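Minor fimbrium subunit Mfa5 (Porphyromonas gingivalis ATCC 33277, PDB 6TO1) serves as an accessory subunit of the minor fimbriae, filamentous surface pili that mediate biofilm formation and adhesion to host cells and other oral bacteria. Local coordinates at residues A[475-485]-A[628-636]. Sequence-based numbering, arbitrary orientation.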
ATOM      1  N   LEU A 475      -1.719  10.702 -40.774  1.00 23.11           N
ATOM      2  CA  LEU A 475      -1.803   9.841 -41.952  1.00 23.79           C
ATOM      3  C   LEU A 475      -0.632  10.063 -42.905  1.00 21.95           C
ATOM      4  O   LEU A 475      -0.120   9.108 -43.501  1.00 21.70           O
ATOM      5  CB  LEU A 475      -3.129  10.088 -42.682  1.00 24.97           C
ATOM      6  CG  LEU A 475      -4.302   9.247 -42.180  1.00 27.77           C
ATOM      7  CD1 LEU A 475      -4.670   9.633 -40.746  1.00 29.04           C
ATOM      8  CD2 LEU A 475      -5.541   9.354 -43.077  1.00 26.91           C
ATOM      9  N   ASP A 476      -0.233  11.318 -43.111  1.00 30.42           N
ATOM     10  CA  ASP A 476       0.836  11.578 -44.076  1.00 28.81           C
ATOM     11  C   ASP A 476       2.171  11.035 -43.571  1.00 29.67           C
ATOM     12  O   ASP A 476       2.974  10.514 -44.351  1.00 25.94           O
ATOM     13  CB  ASP A 476       0.961  13.072 -44.347  1.00 27.77           C
ATOM     14  CG  ASP A 476      -0.194  13.633 -45.176  1.00 32.57           C
ATOM     15  OD1 ASP A 476      -0.770  12.904 -46.005  1.00 35.52           O
ATOM     16  OD2 ASP A 476      -0.514  14.820 -44.987  1.00 49.28           O
ATOM     17  N   TYR A 477       2.434  11.153 -42.268  1.00 23.01           N
ATOM     18  CA  TYR A 477       3.643  10.547 -41.716  1.00 23.74           C
ATOM     19  C   TYR A 477       3.641   9.036 -41.913  1.00 23.14           C
ATOM     20  O   TYR A 477       4.652   8.443 -42.321  1.00 25.66           O
ATOM     21  CB  TYR A 477       3.787  10.890 -40.231  1.00 25.66           C
ATOM     22  CG  TYR A 477       5.100  10.407 -39.678  1.00 22.08           C
ATOM     23  CD1 TYR A 477       6.212  11.246 -39.636  1.00 29.59           C
ATOM     24  CD2 TYR A 477       5.241   9.105 -39.236  1.00 25.18           C
ATOM     25  CE1 TYR A 477       7.422  10.789 -39.144  1.00 30.30           C
ATOM     26  CE2 TYR A 477       6.435   8.640 -38.760  1.00 27.86           C
ATOM     27  CZ  TYR A 477       7.516   9.484 -38.702  1.00 33.82           C
ATOM     28  OH  TYR A 477       8.698   8.993 -38.219  1.00 35.84           O
ATOM     29  N   ILE A 478       2.520   8.382 -41.588  1.00 21.00           N
ATOM     30  CA  ILE A 478       2.418   6.936 -41.747  1.00 22.03           C
ATOM     31  C   ILE A 478       2.588   6.556 -43.213  1.00 23.85           C
ATOM     32  O   ILE A 478       3.271   5.584 -43.544  1.00 20.20           O
ATOM     33  CB  ILE A 478       1.078   6.433 -41.168  1.00 21.07           C
ATOM     34  CG1 ILE A 478       1.074   6.657 -39.637  1.00 25.18           C
ATOM     35  CG2 ILE A 478       0.836   5.007 -41.500  1.00 20.36           C
ATOM     36  CD1 ILE A 478      -0.243   6.510 -39.008  1.00 24.69           C
ATOM     37  N   GLN A 479       2.002   7.338 -44.117  1.00 23.01           N
ATOM     38  CA  GLN A 479       2.173   7.064 -45.538  1.00 22.87           C
ATOM     39  C   GLN A 479       3.636   7.138 -45.945  1.00 21.94           C
ATOM     40  O   GLN A 479       4.114   6.298 -46.718  1.00 25.99           O
ATOM     41  CB  GLN A 479       1.354   8.068 -46.368  1.00 25.49           C
ATOM     42  CG  GLN A 479       1.373   7.769 -47.868  1.00 26.60           C
ATOM     43  CD  GLN A 479       0.532   6.567 -48.234  1.00 28.89           C
ATOM     44  OE1 GLN A 479      -0.308   6.130 -47.461  1.00 25.12           O
ATOM     45  NE2 GLN A 479       0.752   6.029 -49.429  1.00 29.82           N
ATOM     46  N   ASN A 480       4.365   8.128 -45.441  1.00 23.53           N
ATOM     47  CA  ASN A 480       5.715   8.407 -45.890  1.00 23.75           C
ATOM     48  C   ASN A 480       6.789   7.640 -45.139  1.00 31.36           C
ATOM     49  O   ASN A 480       7.973   7.801 -45.460  1.00 30.85           O
ATOM     50  CB  ASN A 480       5.977   9.905 -45.768  1.00 27.20           C
ATOM     51  CG  ASN A 480       5.107  10.716 -46.700  1.00 33.11           C
ATOM     52  OD1 ASN A 480       4.656  10.222 -47.711  1.00 28.71           O
ATOM     53  ND2 ASN A 480       4.823  11.945 -46.322  1.00 42.11           N
ATOM     54  N   ASN A 481       6.421   6.801 -44.173  1.00 23.97           N
ATOM     55  CA  ASN A 481       7.408   6.088 -43.377  1.00 27.71           C
ATOM     56  C   ASN A 481       6.970   4.646 -43.203  1.00 32.76           C
ATOM     57  O   ASN A 481       5.802   4.381 -42.906  1.00 33.29           O
ATOM     58  CB  ASN A 481       7.579   6.749 -42.008  1.00 28.65           C
ATOM     59  CG  ASN A 481       8.320   8.060 -42.092  1.00 27.70           C
ATOM     60  OD1 ASN A 481       9.541   8.087 -42.070  1.00 35.01           O
ATOM     61  ND2 ASN A 481       7.580   9.164 -42.233  1.00 23.19           N
ATOM     62  N   ASP A 482       7.921   3.722 -43.349  1.00 24.31           N
ATOM     63  CA  ASP A 482       7.633   2.301 -43.201  1.00 19.13           C
ATOM     64  C   ASP A 482       7.780   1.913 -41.730  1.00 31.19           C
ATOM     65  O   ASP A 482       8.713   1.229 -41.317  1.00 23.48           O
ATOM     66  CB  ASP A 482       8.546   1.488 -44.108  1.00 26.81           C
ATOM     67  CG  ASP A 482       8.197   1.674 -45.575  1.00 34.11           C
ATOM     68  OD1 ASP A 482       6.996   1.793 -45.882  1.00 34.94           O
ATOM     69  OD2 ASP A 482       9.114   1.731 -46.411  1.00 27.55           O
ATOM     70  N   ILE A 483       6.810   2.369 -40.942  1.00 26.21           N
ATOM     71  CA  ILE A 483       6.817   2.112 -39.493  1.00 23.51           C
ATOM     72  C   ILE A 483       6.676   0.620 -39.225  1.00 20.77           C
ATOM     73  O   ILE A 483       5.791  -0.043 -39.797  1.00 21.40           O
ATOM     74  CB  ILE A 483       5.685   2.891 -38.805  1.00 26.41           C
ATOM     75  CG1 ILE A 483       5.971   4.385 -38.879  1.00 27.62           C
ATOM     76  CG2 ILE A 483       5.517   2.392 -37.354  1.00 30.64           C
ATOM     77  CD1 ILE A 483       4.748   5.221 -38.540  1.00 41.65           C
ATOM     78  N   PRO A 484       7.449   0.048 -38.303  1.00 27.10           N
ATOM     79  CA  PRO A 484       7.252  -1.364 -37.964  1.00 31.65           C
ATOM     80  C   PRO A 484       5.982  -1.595 -37.158  1.00 27.95           C
ATOM     81  O   PRO A 484       5.512  -0.729 -36.421  1.00 29.50           O
ATOM     82  CB  PRO A 484       8.493  -1.706 -37.129  1.00 33.25           C
ATOM     83  CG  PRO A 484       8.826  -0.411 -36.442  1.00 43.05           C
ATOM     84  CD  PRO A 484       8.483   0.687 -37.462  1.00 32.66           C
ATOM     85  N   VAL A 485       5.437  -2.782 -37.291  1.00 27.16           N
ATOM     86  CA  VAL A 485       4.285  -3.170 -36.494  1.00 24.04           C
ATOM     87  C   VAL A 485       4.771  -3.872 -35.232  1.00 24.84           C
ATOM     88  O   VAL A 485       5.912  -4.326 -35.150  1.00 24.58           O
ATOM     89  CB  VAL A 485       3.317  -4.075 -37.274  1.00 24.33           C
ATOM     90  CG1 VAL A 485       2.698  -3.304 -38.441  1.00 25.56           C
ATOM     91  CG2 VAL A 485       4.009  -5.321 -37.766  1.00 31.84           C
ATOM     92  N   ILE A 628      -5.422   2.432 -50.792  1.00 26.11           N
ATOM     93  CA  ILE A 628      -5.107   2.801 -49.414  1.00 20.68           C
ATOM     94  C   ILE A 628      -5.303   1.593 -48.505  1.00 24.90           C
ATOM     95  O   ILE A 628      -6.003   0.630 -48.836  1.00 26.52           O
ATOM     96  CB  ILE A 628      -5.973   3.979 -48.909  1.00 24.78           C
ATOM     97  CG1 ILE A 628      -7.466   3.674 -49.089  1.00 26.10           C
ATOM     98  CG2 ILE A 628      -5.587   5.260 -49.620  1.00 28.19           C
ATOM     99  CD1 ILE A 628      -8.376   4.787 -48.611  1.00 25.99           C
ATOM    100  N   SER A 629      -4.662   1.657 -47.333  1.00 25.18           N
ATOM    101  CA  SER A 629      -4.799   0.614 -46.321  1.00 22.84           C
ATOM    102  C   SER A 629      -4.551   1.242 -44.954  1.00 19.36           C
ATOM    103  O   SER A 629      -4.148   2.400 -44.851  1.00 22.59           O
ATOM    104  CB  SER A 629      -3.805  -0.523 -46.524  1.00 23.76           C
ATOM    105  OG  SER A 629      -2.480  -0.064 -46.206  1.00 24.56           O
ATOM    106  N   TRP A 630      -4.720   0.445 -43.897  1.00 26.79           N
ATOM    107  CA  TRP A 630      -4.414   0.950 -42.561  1.00 25.28           C
ATOM    108  C   TRP A 630      -2.936   1.250 -42.374  1.00 21.19           C
ATOM    109  O   TRP A 630      -2.595   2.100 -41.542  1.00 22.46           O
ATOM    110  CB  TRP A 630      -4.907  -0.028 -41.501  1.00 26.82           C
ATOM    111  CG  TRP A 630      -4.187  -1.306 -41.350  1.00 24.76           C
ATOM    112  CD1 TRP A 630      -4.537  -2.510 -41.876  1.00 32.24           C
ATOM    113  CD2 TRP A 630      -3.036  -1.540 -40.535  1.00 24.77           C
ATOM    114  NE1 TRP A 630      -3.660  -3.483 -41.464  1.00 26.12           N
ATOM    115  CE2 TRP A 630      -2.721  -2.908 -40.647  1.00 28.97           C
ATOM    116  CE3 TRP A 630      -2.224  -0.715 -39.740  1.00 23.01           C
ATOM    117  CZ2 TRP A 630      -1.636  -3.481 -39.985  1.00 30.05           C
ATOM    118  CZ3 TRP A 630      -1.140  -1.289 -39.078  1.00 22.68           C
ATOM    119  CH2 TRP A 630      -0.860  -2.660 -39.209  1.00 26.36           C
ATOM    120  N   LYS A 631      -2.057   0.620 -43.148  0.53 22.22           N
ATOM    121  CA  LYS A 631      -0.638   0.937 -43.073  0.53 24.69           C
ATOM    122  C   LYS A 631      -0.220   2.053 -44.019  0.53 22.59           C
ATOM    123  O   LYS A 631       0.808   2.698 -43.790  0.53 21.52           O
ATOM    124  CB  LYS A 631       0.202  -0.307 -43.374  0.53 24.78           C
ATOM    125  CG  LYS A 631      -0.079  -1.486 -42.457  0.53 27.10           C
ATOM    126  CD  LYS A 631       0.791  -2.689 -42.821  0.53 20.24           C
ATOM    127  CE  LYS A 631       2.067  -2.744 -41.988  0.53 24.08           C
ATOM    128  NZ  LYS A 631       2.915  -1.546 -42.161  0.53 31.20           N
ATOM    129  N   LYS A 632      -0.975   2.289 -45.086  1.00 21.87           N
ATOM    130  CA  LYS A 632      -0.650   3.323 -46.067  1.00 23.26           C
ATOM    131  C   LYS A 632      -1.958   4.043 -46.364  1.00 25.93           C
ATOM    132  O   LYS A 632      -2.637   3.754 -47.355  1.00 26.97           O
ATOM    133  CB  LYS A 632      -0.027   2.705 -47.323  1.00 26.60           C
ATOM    134  CG  LYS A 632       1.349   2.088 -47.075  1.00 26.06           C
ATOM    135  CD  LYS A 632       2.366   3.128 -46.597  1.00 26.90           C
ATOM    136  CE  LYS A 632       3.737   2.474 -46.301  1.00 25.01           C
ATOM    137  NZ  LYS A 632       4.649   3.476 -45.668  1.00 34.87           N
ATOM    138  N   PRO A 633      -2.358   4.975 -45.499  1.00 22.29           N
ATOM    139  CA  PRO A 633      -3.751   5.440 -45.495  1.00 22.15           C
ATOM    140  C   PRO A 633      -4.014   6.727 -46.255  1.00 20.34           C
ATOM    141  O   PRO A 633      -5.142   7.219 -46.175  1.00 26.60           O
ATOM    142  CB  PRO A 633      -3.989   5.665 -43.997  1.00 21.60           C
ATOM    143  CG  PRO A 633      -2.674   6.286 -43.566  1.00 22.36           C
ATOM    144  CD  PRO A 633      -1.635   5.409 -44.280  1.00 22.30           C
ATOM    145  N   ALA A 634      -3.016   7.285 -46.941  1.00 24.34           N
ATOM    146  CA  ALA A 634      -3.142   8.579 -47.615  1.00 21.50           C
ATOM    147  C   ALA A 634      -2.725   8.414 -49.076  1.00 22.03           C
ATOM    148  O   ALA A 634      -1.541   8.500 -49.419  1.00 22.46           O
ATOM    149  CB  ALA A 634      -2.295   9.650 -46.915  1.00 22.23           C
ATOM    150  N   GLY A 635      -3.693   8.127 -49.929  1.00 24.66           N
ATOM    151  CA  GLY A 635      -3.421   8.072 -51.346  1.00 28.38           C
ATOM    152  C   GLY A 635      -3.379   9.451 -51.986  1.00 19.40           C
ATOM    153  O   GLY A 635      -3.920  10.442 -51.474  1.00 24.17           O
ATOM    154  N   ASN A 636      -2.707   9.527 -53.141  1.00 22.73           N
ATOM    155  CA  ASN A 636      -2.538  10.798 -53.838  1.00 22.62           C
ATOM    156  C   ASN A 636      -2.684  10.544 -55.329  1.00 24.61           C
ATOM    157  O   ASN A 636      -1.936   9.743 -55.893  1.00 22.23           O
ATOM    158  CB  ASN A 636      -1.173  11.445 -53.555  1.00 22.08           C
ATOM    159  CG  ASN A 636      -1.065  12.004 -52.152  1.00 26.79           C
ATOM    160  OD1 ASN A 636      -1.470  13.143 -51.876  1.00 24.69           O
ATOM    161  ND2 ASN A 636      -0.535  11.195 -51.246  1.00 31.01           N
TER
HETATM  162  O   HOH W   1       0.139  11.598 -48.478  1.00 33.82           O
HETATM  163  O   HOH W   2       3.298   2.962 -42.927  1.00 25.18           O
HETATM  164  O   HOH W   3      -1.518   4.125 -50.077  1.00 29.72           O
HETATM  165  O   HOH W   4       5.218  -0.675 -44.440  1.00 40.72           O
HETATM  166  O   HOH W   5       5.698  -2.422 -40.941  1.00 39.77           O
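P633 fits between two side chains of helix 475-480. Its CG lies 3.7 Å from CG of L475, while CD of the same ring sits 3.7 Å from CG2 of I478, the two side chains crossing at about a right angle. Beside them the methyl of A634 packs on the CB atoms of L475 and Q479, and V532 of strand 530-539 also touches L475 and A634, giving a compact apolar layer beneath the helix. With CG anti to the backbone N (chi1 -175°) and the chain bent at chi2, the Q479 side chain curls down onto K632-A634; its OE1 accepts a hydrogen bond from the backbone N-H of A634, though the modelled position of that oxygen is doubtful. At one end of this packed part, CG1 of V485 meets CH2 of the buried W630 at the ring edge, 3.7 Å away, and W630 in turn packs edge-to-face against F498.

The outer side is looser and wetter. In the modelled conformer of K631 a water links its NZ to O of I483, and another water joins D476 OD1, itself salt-bridged to K534, to ND2 of N636. K632 reaches the last part of the helix and the turn that follows it. Its ammonium gathers O of Q479 at 3.1 Å, from well above the carbonyl plane, O of I478 and N481 through weak bonds, and D482 in a salt bridge (NZ to OD1 2.9 Å), on the anti side and tilted 32° out of the carboxylate plane. The contact thus packs the helix following strand 463-473 on the loop leading into strand 634-643, joining elements of two different β-sheets.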